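Local atomic coordinates of phenol hydroxylase component phN (PDB entry 3U52), a protein that probably serves as the diiron-bearing oxygenase subunit of a multicomponent phenol hydroxylase, which uses molecular oxygen to hydroxylate phenol. Residues Phe39-Lys43 / Asp253-Val258. Sequence-based numbering, arbitrary orientation.
Sequences FEGIK and DNVPIV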
# COMPACT_ATOMS: atom_id res chain seq x y z
N PHE A 39 -16.11 1.26 44.85
CA PHE A 39 -15.42 0.40 45.80
C PHE A 39 -13.94 0.68 45.95
O PHE A 39 -13.34 0.11 46.83
CB PHE A 39 -15.62 -1.10 45.53
CG PHE A 39 -14.80 -1.65 44.38
CD1 PHE A 39 -13.52 -2.20 44.59
CD2 PHE A 39 -15.32 -1.61 43.10
CE1 PHE A 39 -12.78 -2.71 43.53
CE2 PHE A 39 -14.61 -2.14 42.02
CZ PHE A 39 -13.34 -2.70 42.22
N GLU A 40 -13.36 1.53 45.08
CA GLU A 40 -11.92 1.85 45.13
C GLU A 40 -11.61 3.06 46.03
O GLU A 40 -10.46 3.32 46.37
CB GLU A 40 -11.39 2.13 43.70
CG GLU A 40 -11.22 0.88 42.84
CD GLU A 40 -10.94 1.23 41.38
OE1 GLU A 40 -11.82 1.80 40.70
OE2 GLU A 40 -9.82 0.92 40.91
N GLY A 41 -12.64 3.79 46.42
CA GLY A 41 -12.46 4.99 47.22
C GLY A 41 -12.46 6.26 46.42
O GLY A 41 -12.40 7.35 47.00
N ILE A 42 -12.48 6.17 45.08
CA ILE A 42 -12.42 7.39 44.24
C ILE A 42 -13.77 8.10 44.21
O ILE A 42 -14.78 7.45 44.03
CB ILE A 42 -11.95 7.06 42.78
CG1 ILE A 42 -10.47 6.60 42.80
CG2 ILE A 42 -12.17 8.26 41.88
CD1 ILE A 42 -9.44 7.73 43.11
N LYS A 43 -13.77 9.43 44.37
CA LYS A 43 -15.00 10.19 44.42
C LYS A 43 -15.06 11.06 43.18
O LYS A 43 -14.10 11.79 42.89
CB LYS A 43 -15.04 11.08 45.65
CG LYS A 43 -14.90 10.32 46.97
CD LYS A 43 -15.55 11.12 48.13
CE LYS A 43 -15.32 10.46 49.48
NZ LYS A 43 -13.88 10.56 49.83
N ASP A 253 -9.80 14.00 48.35
CA ASP A 253 -9.60 12.63 48.84
C ASP A 253 -8.98 11.67 47.78
O ASP A 253 -8.38 10.67 48.15
CB ASP A 253 -10.89 12.05 49.40
CG ASP A 253 -11.40 12.81 50.67
OD1 ASP A 253 -10.60 13.54 51.33
OD2 ASP A 253 -12.60 12.67 51.00
N ASN A 254 -9.07 12.03 46.48
CA ASN A 254 -8.55 11.13 45.42
C ASN A 254 -7.05 11.18 45.38
O ASN A 254 -6.42 10.34 44.76
CB ASN A 254 -9.06 11.50 44.04
CG ASN A 254 -10.56 11.35 43.91
OD1 ASN A 254 -11.20 10.72 44.75
ND2 ASN A 254 -11.13 11.90 42.83
N VAL A 255 -6.47 12.19 46.02
CA VAL A 255 -5.05 12.47 45.74
C VAL A 255 -4.15 11.40 46.33
O VAL A 255 -3.26 10.89 45.61
CB VAL A 255 -4.61 13.96 46.15
CG1 VAL A 255 -3.09 14.10 46.13
CG2 VAL A 255 -5.26 14.98 45.24
N PRO A 256 -4.35 11.04 47.64
CA PRO A 256 -3.46 9.98 48.16
C PRO A 256 -3.69 8.59 47.52
O PRO A 256 -2.75 7.80 47.43
CB PRO A 256 -3.80 9.94 49.65
CG PRO A 256 -5.19 10.51 49.72
CD PRO A 256 -5.23 11.59 48.70
N ILE A 257 -4.91 8.29 47.08
CA ILE A 257 -5.18 7.01 46.41
C ILE A 257 -4.39 6.95 45.09
O ILE A 257 -3.77 5.94 44.77
CB ILE A 257 -6.70 6.83 46.12
CG1 ILE A 257 -7.52 6.91 47.44
CG2 ILE A 257 -6.91 5.50 45.33
CD1 ILE A 257 -9.04 6.94 47.22
N VAL A 258 -4.47 8.05 44.32
CA VAL A 258 -3.77 8.15 43.04
C VAL A 258 -2.29 8.10 43.28
O VAL A 258 -1.57 7.51 42.50
CB VAL A 258 -4.13 9.46 42.26
CG1 VAL A 258 -3.22 9.65 41.07
CG2 VAL A 258 -5.58 9.41 41.76
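Asn254 grips the backbone of Lys43 with both ends of its amide. Its OD1 accepts Lys43 N at 2.9 Å in an almost straight bond (176°), while its ND2 gives a hydrogen to Lys43 O at 3.0 Å, with that oxygen close to the amide plane. One donor and one acceptor side by side match the N-H and C=O of a single residue, which suits asparagine to this place; the two bonds fix the rotation of the amide. ND2 also donates to Ile247 O, so one side chain joins the loop to helix 220-250 as well as to its own segment. A leucine in its place would probably leave Lys43 N and O, and Ile247 O as well, without these partners and the backbone of Lys43 held less firmly.

A salt bridge adds a second link: Lys43 NZ meets the anti lone pair of Asp253 OD2 at 2.7 Å. The long lysine chain can span to this carboxylate, running extended and then bending at its end (chi4 69°).

The apolar part lies on the Glu40 side of these bonds. Ile42 CD1 rests against Ile257 CG2 at 4.0 Å, and the Ile42 side chain crosses that of Asn254 at about a right angle, while Ile257 CD1 sits 3.4 Å from Gly41 O. Gly41, with a positive phi (97°), has no CB to press on Ile257 CD1 or on the carbonyl O of Glu40. Branched and apolar, Ile42 suits its buried place, packing also on Ile247, Trp261 and Phe188, which lines a xenon pocket with Trp47, Trp50 and Leu191.

Together these contacts fasten a non-helical N-terminal segment across the start of helix 254-283, at the periphery of the largely helical hydroxylase fold.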